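Local atomic coordinates of glutamate--tRNA ligase (Methanothermobacter thermautotrophicus, PDB entry 3AII), a protein that probably activates glutamate with ATP and joins it to the acceptor end of tRNA(Glu) and, being non-discriminating, also of tRNA(Gln). Residues T174-T179 against E224-K229; D139-D144 against M228-A233; N120-R125 against A367-M372; R88-V93 against V287-R292. All blocks are in the same frame, centred on the assembly; numbering follows the deposited sequence. Where two conformers were deposited one is given.

Contact 1: T174-T179 against E224-K229; sequences TYYEYT and EMFEMK
The ring of Phe226 points its edge straight at the face of Tyr176. Phe226 CZ sits over the centre of the Tyr176 ring, 3.6 Å above its plane, and the nearest approach is Phe226 CE2 to Tyr176 CE2 at 3.5 Å. With the planes at 84° and the centroids 4.8 Å apart, this is a T-shaped pair with the phenylalanine as its stem. Tyr176 has CG anti to the carbonyl carbon (chi1 -61°), which swings its ring off helix 172-184 toward the loop after helix 215-224. Helix and loop both flank the antiparallel sheet that includes strands 234-237 and 270-272, in a zinc-bearing part of the catalytic domain consistent with the acceptor-binding insertion of this family. The far end of Tyr176 is held there: OH hydrogen-bonds to Val270 O, and Phe226 also packs on Val270 and stacks edge-to-face with Trp222. Phe226 CE2 lies toward the phenol end, 3.6 Å from Tyr176 CZ.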
loop_
_atom_site.group_PDB
_atom_site.type_symbol
_atom_site.label_atom_id
_atom_site.label_comp_id
_atom_site.label_asym_id
_atom_site.label_seq_id
_atom_site.Cartn_x
_atom_site.Cartn_y
_atom_site.Cartn_z
ATOM N N THR A 174 -14.527 13.810 -24.238
ATOM C CA THR A 174 -14.254 15.057 -23.543
ATOM C C THR A 174 -12.836 15.525 -23.875
ATOM O O THR A 174 -12.607 16.703 -24.187
ATOM C CB THR A 174 -14.427 14.881 -22.023
ATOM O OG1 THR A 174 -15.807 14.591 -21.738
ATOM C CG2 THR A 174 -14.007 16.133 -21.275
ATOM N N TYR A 175 -11.876 14.602 -23.813
ATOM C CA TYR A 175 -10.505 14.978 -24.162
ATOM C C TYR A 175 -10.414 15.408 -25.620
ATOM O O TYR A 175 -9.630 16.286 -25.950
ATOM C CB TYR A 175 -9.517 13.844 -23.864
ATOM C CG TYR A 175 -9.646 13.320 -22.459
ATOM C CD1 TYR A 175 -9.580 14.188 -21.366
ATOM C CD2 TYR A 175 -9.801 11.969 -22.217
ATOM C CE1 TYR A 175 -9.702 13.711 -20.079
ATOM C CE2 TYR A 175 -9.923 11.482 -20.938
ATOM C CZ TYR A 175 -9.878 12.360 -19.877
ATOM O OH TYR A 175 -10.013 11.872 -18.603
ATOM N N TYR A 176 -11.186 14.767 -26.493
ATOM C CA TYR A 176 -11.175 15.152 -27.913
ATOM C C TYR A 176 -11.786 16.538 -28.103
ATOM O O TYR A 176 -11.261 17.358 -28.850
ATOM C CB TYR A 176 -11.939 14.118 -28.751
ATOM C CG TYR A 176 -11.369 12.711 -28.723
ATOM C CD1 TYR A 176 -10.043 12.463 -28.368
ATOM C CD2 TYR A 176 -12.163 11.626 -29.070
ATOM C CE1 TYR A 176 -9.544 11.174 -28.337
ATOM C CE2 TYR A 176 -11.679 10.333 -29.040
ATOM C CZ TYR A 176 -10.364 10.109 -28.686
ATOM O OH TYR A 176 -9.897 8.813 -28.689
ATOM N N GLU A 177 -12.896 16.790 -27.414
ATOM C CA GLU A 177 -13.567 18.090 -27.443
ATOM C C GLU A 177 -12.605 19.198 -27.037
ATOM O O GLU A 177 -12.500 20.248 -27.709
ATOM C CB GLU A 177 -14.768 18.084 -26.487
ATOM C CG GLU A 177 -15.528 19.406 -26.434
ATOM C CD GLU A 177 -16.542 19.446 -25.298
ATOM O OE1 GLU A 177 -16.901 18.365 -24.781
ATOM O OE2 GLU A 177 -16.974 20.558 -24.917
ATOM N N TYR A 178 -11.893 18.976 -25.939
ATOM C CA TYR A 178 -10.985 20.004 -25.455
ATOM C C TYR A 178 -9.686 20.084 -26.243
ATOM O O TYR A 178 -9.036 21.109 -26.226
ATOM C CB TYR A 178 -10.791 19.935 -23.928
ATOM C CG TYR A 178 -12.021 20.497 -23.269
ATOM C CD1 TYR A 178 -12.161 21.864 -23.094
ATOM C CD2 TYR A 178 -13.085 19.676 -22.926
ATOM C CE1 TYR A 178 -13.312 22.399 -22.546
ATOM C CE2 TYR A 178 -14.255 20.213 -22.385
ATOM C CZ TYR A 178 -14.345 21.579 -22.200
ATOM O OH TYR A 178 -15.487 22.126 -21.658
ATOM N N THR A 179 -9.323 19.010 -26.941
ATOM C CA THR A 179 -8.225 19.102 -27.911
ATOM C C THR A 179 -8.604 20.051 -29.051
ATOM O O THR A 179 -7.802 20.900 -29.452
ATOM C CB THR A 179 -7.860 17.723 -28.481
ATOM O OG1 THR A 179 -7.311 16.925 -27.424
ATOM C CG2 THR A 179 -6.819 17.852 -29.593
ATOM N N GLU A 224 -7.449 13.266 -38.866
ATOM C CA GLU A 224 -6.732 12.207 -39.558
ATOM C C GLU A 224 -6.041 11.249 -38.596
ATOM O O GLU A 224 -5.874 10.069 -38.909
ATOM C CB GLU A 224 -5.700 12.798 -40.509
ATOM C CG GLU A 224 -6.308 13.550 -41.672
ATOM C CD GLU A 224 -5.247 14.218 -42.518
ATOM O OE1 GLU A 224 -5.613 15.000 -43.417
ATOM O OE2 GLU A 224 -4.049 13.957 -42.267
ATOM N N MET A 225 -5.654 11.746 -37.423
ATOM C CA MET A 225 -4.964 10.903 -36.441
ATOM C C MET A 225 -5.755 9.653 -36.098
ATOM O O MET A 225 -5.189 8.634 -35.736
ATOM C CB MET A 225 -4.641 11.687 -35.166
ATOM C CG MET A 225 -3.507 12.682 -35.339
ATOM S SD MET A 225 -3.115 13.615 -33.834
ATOM C CE MET A 225 -2.601 12.312 -32.722
ATOM N N PHE A 226 -7.070 9.725 -36.253
ATOM C CA PHE A 226 -7.933 8.631 -35.868
ATOM C C PHE A 226 -7.832 7.429 -36.797
ATOM O O PHE A 226 -8.356 6.355 -36.481
ATOM C CB PHE A 226 -9.374 9.139 -35.743
ATOM C CG PHE A 226 -9.591 9.962 -34.511
ATOM C CD1 PHE A 226 -9.121 11.267 -34.443
ATOM C CD2 PHE A 226 -10.202 9.407 -33.393
ATOM C CE1 PHE A 226 -9.296 12.023 -33.289
ATOM C CE2 PHE A 226 -10.378 10.152 -32.247
ATOM C CZ PHE A 226 -9.922 11.465 -32.193
ATOM N N GLU A 227 -7.138 7.600 -37.924
ATOM C CA GLU A 227 -6.908 6.496 -38.854
ATOM C C GLU A 227 -5.424 6.306 -39.153
ATOM O O GLU A 227 -5.054 5.644 -40.131
ATOM C CB GLU A 227 -7.672 6.721 -40.159
ATOM C CG GLU A 227 -9.180 6.783 -39.978
ATOM C CD GLU A 227 -9.764 5.460 -39.528
ATOM O OE1 GLU A 227 -10.803 5.471 -38.835
ATOM O OE2 GLU A 227 -9.182 4.408 -39.866
ATOM N N MET A 228 -4.573 6.895 -38.324
ATOM C CA MET A 228 -3.131 6.776 -38.532
ATOM C C MET A 228 -2.532 5.714 -37.624
ATOM O O MET A 228 -3.181 5.230 -36.699
ATOM C CB MET A 228 -2.449 8.122 -38.328
ATOM C CG MET A 228 -2.877 9.141 -39.389
ATOM S SD MET A 228 -2.164 10.765 -39.124
ATOM C CE MET A 228 -0.440 10.404 -39.454
ATOM N N LYS A 229 -1.286 5.349 -37.900
ATOM C CA LYS A 229 -0.648 4.287 -37.138
ATOM C C LYS A 229 -0.018 4.782 -35.838
ATOM O O LYS A 229 0.278 5.962 -35.683
ATOM C CB LYS A 229 0.379 3.570 -38.014
ATOM C CG LYS A 229 -0.254 2.876 -39.216
ATOM C CD LYS A 229 0.796 2.293 -40.141
ATOM C CE LYS A 229 1.500 1.123 -39.489
ATOM N NZ LYS A 229 2.642 0.640 -40.316
#

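Contact 2: D139-D144 against M228-A233; sequences DPRRVD and MKEGSA
Arg141 and Glu230 meet in a bidentate, end-on salt bridge that ties the loop between strand 130-135 and helix 147-158 to the turn leading into strand 234-237. Two charged hydrogen bonds make it. NH1 of Arg141 gives to OE2 of Glu230 at 2.9 Å, and NH2 of Arg141 gives to OE1 of Glu230, also at 2.9 Å; both oxygens use their syn lone pairs, and the second bond is nearly straight. The guanidinium and carboxylate planes lie only 19° apart, so the two groups form an almost flat ring. The chains come from opposite directions, each stretched out: Glu230 carries CG opposite its own N (chi1 175°), sending the carboxylate out of the turn. Cutting Glu230 back to an alanine would remove both acceptors, and the Arg141 guanidinium would probably lose this partner and be freer to turn at the surface.

Hydrogen bonds to backbone atoms shape the two supports. Glu230 N is bonded to Glu258 OE2, while Arg141 N makes a weak bond to Asp139 OD2. Residues Lys229 to Ser232 form a type II beta turn, with Glu230 and Gly231 at its corners; the positive phi of Gly231 suits the third position. Lys229 O closes the turn by accepting twice, from Ser232 N at 3.1 Å and from Ser232 OG at 2.7 Å, the hydroxyl lying 15° from the carbonyl plane.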
loop_
_atom_site.group_PDB
_atom_site.type_symbol
_atom_site.label_atom_id
_atom_site.label_comp_id
_atom_site.label_asym_id
_atom_site.label_seq_id
_atom_site.Cartn_x
_atom_site.Cartn_y
_atom_site.Cartn_z
ATOM N N ASP A 139 -3.800 4.616 -20.340
ATOM C CA ASP A 139 -2.722 3.873 -20.998
ATOM C C ASP A 139 -3.201 2.444 -21.128
ATOM O O ASP A 139 -3.169 1.685 -20.150
ATOM C CB ASP A 139 -1.427 3.926 -20.190
ATOM C CG ASP A 139 -0.274 3.193 -20.873
ATOM O OD1 ASP A 139 0.862 3.308 -20.373
ATOM O OD2 ASP A 139 -0.494 2.511 -21.904
ATOM N N PRO A 140 -3.675 2.081 -22.324
ATOM C CA PRO A 140 -4.393 0.810 -22.469
ATOM C C PRO A 140 -3.530 -0.403 -22.139
ATOM O O PRO A 140 -4.077 -1.419 -21.720
ATOM C CB PRO A 140 -4.803 0.794 -23.945
ATOM C CG PRO A 140 -3.889 1.774 -24.621
ATOM C CD PRO A 140 -3.553 2.812 -23.603
ATOM N N ARG A 141 -2.216 -0.299 -22.309
ATOM C CA ARG A 141 -1.343 -1.450 -22.063
ATOM C C ARG A 141 -0.965 -1.645 -20.603
ATOM O O ARG A 141 -0.353 -2.657 -20.253
ATOM C CB ARG A 141 -0.072 -1.355 -22.908
ATOM C CG ARG A 141 -0.328 -1.460 -24.406
ATOM C CD ARG A 141 0.952 -1.689 -25.196
ATOM N NE ARG A 141 0.675 -1.825 -26.626
ATOM C CZ ARG A 141 0.830 -0.852 -27.518
ATOM N NH1 ARG A 141 1.296 0.334 -27.142
ATOM N NH2 ARG A 141 0.549 -1.077 -28.791
ATOM N N ARG A 142 -1.320 -0.683 -19.754
ATOM C CA ARG A 142 -0.934 -0.725 -18.345
ATOM C C ARG A 142 -2.128 -0.871 -17.413
ATOM O O ARG A 142 -2.032 -0.578 -16.222
ATOM C CB ARG A 142 -0.146 0.526 -17.960
ATOM C CG ARG A 142 1.007 0.845 -18.902
ATOM C CD ARG A 142 2.168 -0.126 -18.738
ATOM N NE ARG A 142 3.045 -0.131 -19.908
ATOM C CZ ARG A 142 3.852 0.870 -20.248
ATOM N NH1 ARG A 142 3.896 1.975 -19.514
ATOM N NH2 ARG A 142 4.611 0.770 -21.330
ATOM N N VAL A 143 -3.255 -1.312 -17.951
ATOM C CA VAL A 143 -4.441 -1.492 -17.129
ATOM C C VAL A 143 -4.594 -2.924 -16.633
ATOM O O VAL A 143 -4.571 -3.876 -17.417
ATOM C CB VAL A 143 -5.707 -1.115 -17.892
ATOM C CG1 VAL A 143 -6.937 -1.474 -17.069
ATOM C CG2 VAL A 143 -5.686 0.375 -18.257
ATOM N N ASP A 144 -4.756 -3.066 -15.324
ATOM C CA ASP A 144 -5.114 -4.344 -14.730
ATOM C C ASP A 144 -6.611 -4.326 -14.454
ATOM O O ASP A 144 -7.088 -3.573 -13.606
ATOM C CB ASP A 144 -4.326 -4.568 -13.441
ATOM C CG ASP A 144 -4.599 -5.917 -12.823
ATOM O OD1 ASP A 144 -3.993 -6.219 -11.778
ATOM O OD2 ASP A 144 -5.420 -6.672 -13.377
ATOM N N MET A 228 -4.573 6.895 -38.324
ATOM C CA MET A 228 -3.131 6.776 -38.532
ATOM C C MET A 228 -2.532 5.714 -37.624
ATOM O O MET A 228 -3.181 5.230 -36.699
ATOM C CB MET A 228 -2.449 8.122 -38.328
ATOM C CG MET A 228 -2.877 9.141 -39.389
ATOM S SD MET A 228 -2.164 10.765 -39.124
ATOM C CE MET A 228 -0.440 10.404 -39.454
ATOM N N LYS A 229 -1.286 5.349 -37.900
ATOM C CA LYS A 229 -0.648 4.287 -37.138
ATOM C C LYS A 229 -0.018 4.782 -35.838
ATOM O O LYS A 229 0.278 5.962 -35.683
ATOM C CB LYS A 229 0.379 3.570 -38.014
ATOM C CG LYS A 229 -0.254 2.876 -39.216
ATOM C CD LYS A 229 0.796 2.293 -40.141
ATOM C CE LYS A 229 1.500 1.123 -39.489
ATOM N NZ LYS A 229 2.642 0.640 -40.316
ATOM N N GLU A 230 0.158 3.861 -34.900
ATOM C CA GLU A 230 0.778 4.171 -33.621
ATOM C C GLU A 230 2.100 4.899 -33.824
ATOM O O GLU A 230 2.919 4.503 -34.656
ATOM C CB GLU A 230 0.986 2.887 -32.813
ATOM C CG GLU A 230 1.731 3.092 -31.505
ATOM C CD GLU A 230 1.441 2.001 -30.482
ATOM O OE1 GLU A 230 0.667 1.069 -30.776
ATOM O OE2 GLU A 230 1.975 2.089 -29.365
ATOM N N GLY A 231 2.296 5.984 -33.082
ATOM C CA GLY A 231 3.539 6.740 -33.149
ATOM C C GLY A 231 3.764 7.668 -34.344
ATOM O O GLY A 231 4.810 8.312 -34.433
ATOM N N SER A 232 2.794 7.781 -35.247
ATOM C CA SER A 232 3.001 8.519 -36.494
ATOM C C SER A 232 2.718 10.021 -36.422
ATOM O O SER A 232 3.140 10.775 -37.291
ATOM C CB SER A 232 2.169 7.914 -37.629
ATOM O OG SER A 232 0.784 8.008 -37.343
ATOM N N ALA A 233 1.984 10.449 -35.405
ATOM C CA ALA A 233 1.664 11.865 -35.257
ATOM C C ALA A 233 1.265 12.086 -33.805
ATOM O O ALA A 233 0.755 11.180 -33.159
ATOM C CB ALA A 233 0.516 12.256 -36.187
#

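Contact 3: N120-R125 against A367-M372; sequences NHEYAR and AIRKLM
A salt-bridge network of Glu122, Arg125 and Arg369 joins helix 111-126 to helix 365-375, whose short segments here cross at -77° with their axes 11.9 Å apart. Arg369 does the reaching. Its chain runs extended and then bends at chi3 (-65°), which brings NH2 to OE2 of Glu122 at 2.6 Å. The oxygen lies near the guanidinium plane, but the nitrogen meets it on the anti side, 31° out of the carboxylate plane. Arg369 was modelled in two conformers, and this bond, which belongs to one of them, is therefore less certain. The first helix begins within the last residues of the predicted HIGH region, the ATP-site signature of class I synthetases; the contact lies toward the other end of that helix.

The other carboxylate oxygen, Glu122 OE1, takes a weak bond from Arg125 NH1 at 2.9 Å within its own helix. Two arginines thus share one glutamate, with Arg125 NH1 and Arg369 NH2 4.4 Å apart. A glutamine in place of Glu122 would probably leave these two positive charges without the negative one that offsets them. His121 turns the edge of its ring to the same guanidinium: CD2 is 3.1 Å from Arg369 NH2, with the two planes steeply inclined to each other. Arg369 NH1 is hydrogen-bonded to Leu158 O, at the end of helix 147-158.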
loop_
_atom_site.group_PDB
_atom_site.type_symbol
_atom_site.label_atom_id
_atom_site.label_comp_id
_atom_site.label_asym_id
_atom_site.label_seq_id
_atom_site.Cartn_x
_atom_site.Cartn_y
_atom_site.Cartn_z
ATOM N N ASN A 120 -5.400 13.634 1.240
ATOM C CA ASN A 120 -6.500 14.283 0.554
ATOM C C ASN A 120 -7.812 14.101 1.285
ATOM O O ASN A 120 -8.632 15.022 1.367
ATOM C CB ASN A 120 -6.590 13.791 -0.888
ATOM C CG ASN A 120 -5.585 14.470 -1.773
ATOM O OD1 ASN A 120 -5.774 15.618 -2.170
ATOM N ND2 ASN A 120 -4.496 13.779 -2.076
ATOM N N HIS A 121 -8.004 12.912 1.841
ATOM C CA HIS A 121 -9.186 12.653 2.648
ATOM C C HIS A 121 -9.194 13.519 3.915
ATOM O O HIS A 121 -10.200 14.140 4.238
ATOM C CB HIS A 121 -9.278 11.173 2.984
ATOM C CG HIS A 121 -10.355 10.844 3.967
ATOM N ND1 HIS A 121 -11.686 11.114 3.734
ATOM C CD2 HIS A 121 -10.295 10.262 5.189
ATOM C CE1 HIS A 121 -12.402 10.711 4.771
ATOM N NE2 HIS A 121 -11.580 10.192 5.668
ATOM N N GLU A 122 -8.058 13.584 4.607
ATOM C CA GLU A 122 -7.942 14.442 5.791
ATOM C C GLU A 122 -8.195 15.928 5.515
ATOM O O GLU A 122 -8.808 16.611 6.331
ATOM C CB GLU A 122 -6.581 14.259 6.479
ATOM C CG GLU A 122 -6.345 12.879 7.090
ATOM C CD GLU A 122 -7.179 12.625 8.343
ATOM O OE1 GLU A 122 -7.597 13.594 9.013
ATOM O OE2 GLU A 122 -7.416 11.442 8.658
ATOM N N TYR A 123 -7.727 16.444 4.379
ATOM C CA TYR A 123 -8.011 17.838 4.048
ATOM C C TYR A 123 -9.471 18.059 3.686
ATOM O O TYR A 123 -10.038 19.100 3.997
ATOM C CB TYR A 123 -7.091 18.364 2.946
ATOM C CG TYR A 123 -5.784 18.876 3.487
ATOM C CD1 TYR A 123 -4.608 18.167 3.305
ATOM C CD2 TYR A 123 -5.733 20.063 4.211
ATOM C CE1 TYR A 123 -3.406 18.631 3.818
ATOM C CE2 TYR A 123 -4.541 20.532 4.727
ATOM C CZ TYR A 123 -3.384 19.817 4.524
ATOM O OH TYR A 123 -2.200 20.290 5.037
ATOM N N ALA A 124 -10.087 17.082 3.026
ATOM C CA ALA A 124 -11.505 17.197 2.704
ATOM C C ALA A 124 -12.332 17.235 3.992
ATOM O O ALA A 124 -13.300 17.994 4.087
ATOM C CB ALA A 124 -11.952 16.044 1.780
ATOM N N ARG A 125 -11.937 16.436 4.981
ATOM C CA ARG A 125 -12.613 16.454 6.279
ATOM C C ARG A 125 -12.404 17.796 6.968
ATOM O O ARG A 125 -13.359 18.456 7.376
ATOM C CB ARG A 125 -12.096 15.338 7.184
ATOM C CG ARG A 125 -12.658 13.966 6.867
ATOM C CD ARG A 125 -12.766 13.124 8.136
ATOM N NE ARG A 125 -11.513 13.111 8.885
ATOM C CZ ARG A 125 -11.016 12.041 9.496
ATOM N NH1 ARG A 125 -9.866 12.127 10.149
ATOM N NH2 ARG A 125 -11.666 10.885 9.451
ATOM N N ALA A 367 -3.052 2.569 11.902
ATOM C CA ALA A 367 -1.606 2.759 12.029
ATOM C C ALA A 367 -1.074 3.506 10.808
ATOM O O ALA A 367 -0.243 4.410 10.926
ATOM C CB ALA A 367 -0.888 1.415 12.177
ATOM N N ILE A 368 -1.565 3.122 9.634
ATOM C CA ILE A 368 -1.181 3.784 8.391
ATOM C C ILE A 368 -1.652 5.231 8.381
ATOM O O ILE A 368 -0.895 6.144 8.019
ATOM C CB ILE A 368 -1.764 3.047 7.174
ATOM C CG1 ILE A 368 -1.242 1.613 7.131
ATOM C CG2 ILE A 368 -1.407 3.778 5.891
ATOM C CD1 ILE A 368 0.254 1.510 7.195
ATOM N N ARG A 369 -2.901 5.445 8.780
ATOM C CA ARG A 369 -3.444 6.795 8.810
ATOM C C ARG A 369 -2.632 7.669 9.755
ATOM O O ARG A 369 -2.280 8.793 9.412
ATOM C CB ARG A 369 -4.924 6.808 9.208
ATOM C CG ARG A 369 -5.531 8.210 9.199
ATOM C CD ARG A 369 -7.029 8.193 9.472
ATOM N NE ARG A 369 -7.791 7.522 8.422
ATOM C CZ ARG A 369 -8.274 8.120 7.334
ATOM N NH1 ARG A 369 -8.958 7.416 6.450
ATOM N NH2 ARG A 369 -8.073 9.419 7.121
ATOM N N LYS A 370 -2.316 7.143 10.934
ATOM C CA LYS A 370 -1.575 7.925 11.922
ATOM C C LYS A 370 -0.188 8.307 11.415
ATOM O O LYS A 370 0.256 9.441 11.604
ATOM C CB LYS A 370 -1.478 7.185 13.265
ATOM C CG LYS A 370 -0.653 7.941 14.295
ATOM C CD LYS A 370 -0.888 7.459 15.715
ATOM C CE LYS A 370 0.009 8.227 16.688
ATOM N NZ LYS A 370 -0.320 7.965 18.117
ATOM N N LEU A 371 0.478 7.367 10.755
ATOM C CA LEU A 371 1.801 7.609 10.189
ATOM C C LEU A 371 1.741 8.760 9.194
ATOM O O LEU A 371 2.487 9.737 9.303
ATOM C CB LEU A 371 2.310 6.361 9.475
ATOM C CG LEU A 371 3.646 6.566 8.749
ATOM C CD1 LEU A 371 4.752 6.872 9.749
ATOM C CD2 LEU A 371 4.001 5.359 7.905
ATOM N N MET A 372 0.841 8.646 8.225
ATOM C CA MET A 372 0.751 9.660 7.177
ATOM C C MET A 372 0.360 11.032 7.698
ATOM O O MET A 372 0.829 12.050 7.184
ATOM C CB MET A 372 -0.210 9.216 6.071
ATOM C CG MET A 372 0.208 7.909 5.413
ATOM S SD MET A 372 1.942 7.915 4.929
ATOM C CE MET A 372 2.043 6.389 4.000
#

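Contact 4: R88-V93 against V287-R292; sequences RELAGV and VTHVLR
His289 is the hub here, its ring reaching from strand 289-291 into the curve of the loop ahead of strand 98-101. The tight side is polar at one corner and apolar over one face. NE2 of His289 gives a hydrogen bond to Ala91 O at 2.9 Å, nearly along the C=O axis and close to the ring plane. Leu90 lies over the ring, with its CG 3.7 Å from His289 CD2 and its CD2 set off toward the rim. At the other nitrogen, ND1 of His289 is 2.7 Å from Thr288 OG1, in a hydrogen bond whose donor either may be. The bonds at both nitrogens should hold the imidazole in this orientation; the first torsion (chi1 -65°) lays it toward the loop.

Past Ala91 the contact thins out. Val93 offers CG2 at 4.0 Å from His289 NE2, and Gly92 merely brushes the ring, both on the exposed side of the loop. Leu90, by contrast, is buried, packing also on Ile318 and Tyr123. Thr288 OG1 is further bonded to Val98 N, at the start of strand 98-101. Strand 289-291 pairs in parallel with strand 316-318, the pattern of the Rossmann-type nucleotide-binding fold of class I synthetases.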
loop_
_atom_site.group_PDB
_atom_site.type_symbol
_atom_site.label_atom_id
_atom_site.label_comp_id
_atom_site.label_asym_id
_atom_site.label_seq_id
_atom_site.Cartn_x
_atom_site.Cartn_y
_atom_site.Cartn_z
ATOM N N ARG A 88 -1.033 21.525 7.869
ATOM C CA ARG A 88 -0.924 22.955 7.609
ATOM C C ARG A 88 -2.149 23.437 6.842
ATOM O O ARG A 88 -2.770 22.667 6.108
ATOM C CB ARG A 88 0.332 23.259 6.792
ATOM C CG ARG A 88 0.063 23.381 5.298
ATOM C CD ARG A 88 1.303 23.786 4.517
ATOM N NE ARG A 88 1.909 25.006 5.040
ATOM C CZ ARG A 88 2.851 25.701 4.411
ATOM N NH1 ARG A 88 3.291 25.302 3.224
ATOM N NH2 ARG A 88 3.350 26.800 4.965
ATOM N N GLU A 89 -2.494 24.712 7.000
ATOM C CA GLU A 89 -3.642 25.272 6.286
ATOM C C GLU A 89 -3.394 25.364 4.783
ATOM O O GLU A 89 -2.277 25.612 4.328
ATOM C CB GLU A 89 -4.032 26.647 6.850
ATOM C CG GLU A 89 -4.378 26.611 8.331
ATOM C CD GLU A 89 -4.799 27.976 8.908
ATOM O OE1 GLU A 89 -4.521 29.029 8.300
ATOM O OE2 GLU A 89 -5.396 27.984 10.018
ATOM N N LEU A 90 -4.459 25.154 4.018
ATOM C CA LEU A 90 -4.429 25.306 2.570
ATOM C C LEU A 90 -4.447 26.788 2.212
ATOM O O LEU A 90 -5.022 27.603 2.932
ATOM C CB LEU A 90 -5.631 24.601 1.935
ATOM C CG LEU A 90 -5.446 23.149 1.470
ATOM C CD1 LEU A 90 -4.213 22.508 2.071
ATOM C CD2 LEU A 90 -6.686 22.294 1.724
ATOM N N ALA A 91 -3.817 27.134 1.095
ATOM C CA ALA A 91 -3.787 28.521 0.631
ATOM C C ALA A 91 -4.931 28.799 -0.329
ATOM O O ALA A 91 -5.466 27.890 -0.957
ATOM C CB ALA A 91 -2.478 28.832 -0.037
ATOM N N GLY A 92 -5.286 30.070 -0.460
ATOM C CA GLY A 92 -6.250 30.494 -1.455
ATOM C C GLY A 92 -7.611 29.836 -1.384
ATOM O O GLY A 92 -8.325 29.808 -2.387
ATOM N N VAL A 93 -7.977 29.313 -0.216
ATOM C CA VAL A 93 -9.321 28.773 -0.020
ATOM C C VAL A 93 -10.371 29.861 -0.234
ATOM O O VAL A 93 -10.430 30.835 0.510
ATOM C CB VAL A 93 -9.506 28.187 1.396
ATOM C CG1 VAL A 93 -10.982 27.894 1.669
ATOM C CG2 VAL A 93 -8.675 26.933 1.560
ATOM N N VAL A 287 -11.729 20.760 -9.202
ATOM C CA VAL A 287 -10.685 20.576 -8.188
ATOM C C VAL A 287 -10.042 21.924 -7.845
ATOM O O VAL A 287 -9.683 22.698 -8.746
ATOM C CB VAL A 287 -9.609 19.613 -8.693
ATOM C CG1 VAL A 287 -8.403 19.608 -7.765
ATOM C CG2 VAL A 287 -10.223 18.215 -8.821
ATOM N N THR A 288 -9.925 22.218 -6.550
ATOM C CA THR A 288 -9.408 23.519 -6.104
ATOM C C THR A 288 -7.978 23.435 -5.600
ATOM O O THR A 288 -7.227 24.411 -5.667
ATOM C CB THR A 288 -10.275 24.104 -4.975
ATOM O OG1 THR A 288 -10.273 23.204 -3.850
ATOM C CG2 THR A 288 -11.701 24.315 -5.458
ATOM N N HIS A 289 -7.601 22.262 -5.097
ATOM C CA HIS A 289 -6.288 22.041 -4.513
ATOM C C HIS A 289 -5.786 20.694 -4.960
ATOM O O HIS A 289 -6.457 19.669 -4.772
ATOM C CB HIS A 289 -6.365 22.091 -2.992
ATOM C CG HIS A 289 -6.737 23.437 -2.455
ATOM N ND1 HIS A 289 -8.038 23.886 -2.413
ATOM C CD2 HIS A 289 -5.977 24.436 -1.945
ATOM C CE1 HIS A 289 -8.063 25.106 -1.906
ATOM N NE2 HIS A 289 -6.826 25.460 -1.605
ATOM N N VAL A 290 -4.613 20.706 -5.574
ATOM C CA VAL A 290 -3.958 19.498 -6.027
ATOM C C VAL A 290 -2.829 19.128 -5.070
ATOM O O VAL A 290 -1.844 19.854 -4.945
ATOM C CB VAL A 290 -3.403 19.681 -7.450
ATOM C CG1 VAL A 290 -2.502 18.508 -7.823
ATOM C CG2 VAL A 290 -4.548 19.864 -8.452
ATOM N N LEU A 291 -2.986 17.990 -4.395
ATOM C CA LEU A 291 -2.061 17.566 -3.357
ATOM C C LEU A 291 -1.511 16.197 -3.712
ATOM O O LEU A 291 -2.245 15.209 -3.696
ATOM C CB LEU A 291 -2.796 17.495 -2.018
ATOM C CG LEU A 291 -2.024 17.051 -0.781
ATOM C CD1 LEU A 291 -0.826 17.959 -0.571
ATOM C CD2 LEU A 291 -2.942 17.064 0.432
ATOM N N ARG A 292 -0.225 16.137 -4.045
ATOM C CA ARG A 292 0.419 14.859 -4.346
ATOM C C ARG A 292 1.898 14.855 -3.949
ATOM O O ARG A 292 2.471 15.904 -3.654
ATOM C CB ARG A 292 0.279 14.531 -5.836
ATOM C CG ARG A 292 1.074 15.468 -6.737
ATOM C CD ARG A 292 0.663 15.334 -8.193
ATOM N NE ARG A 292 0.648 16.625 -8.880
ATOM C CZ ARG A 292 1.669 17.126 -9.572
ATOM N NH1 ARG A 292 2.804 16.446 -9.675
ATOM N NH2 ARG A 292 1.553 18.310 -10.162
#

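In the fold
The contacts form two pairs. Contacts 1 and 2, centres about 13 Å apart, share Met228 and Lys229 and touch through Met225 CE and Ala233 O; both involve the connection from helix 215-224 to strand 234-237. Contacts 3 and 4, centres about 15 Å apart, meet at helix 111-126: Tyr123 OH probably bonds to Arg88 O and Asn120 ND2 to Leu291 O. The pairs stand well apart, with about 39 Å between the centres of contacts 1 and 3. Along the chain, 88-93 and 120-125 come first, then the segments of contacts 1 and 2, then 287-292 and 367-372. This is consistent with a zinc-bearing insertion in the Rossmann-like domain, whose strand 289-291 follows in sequence.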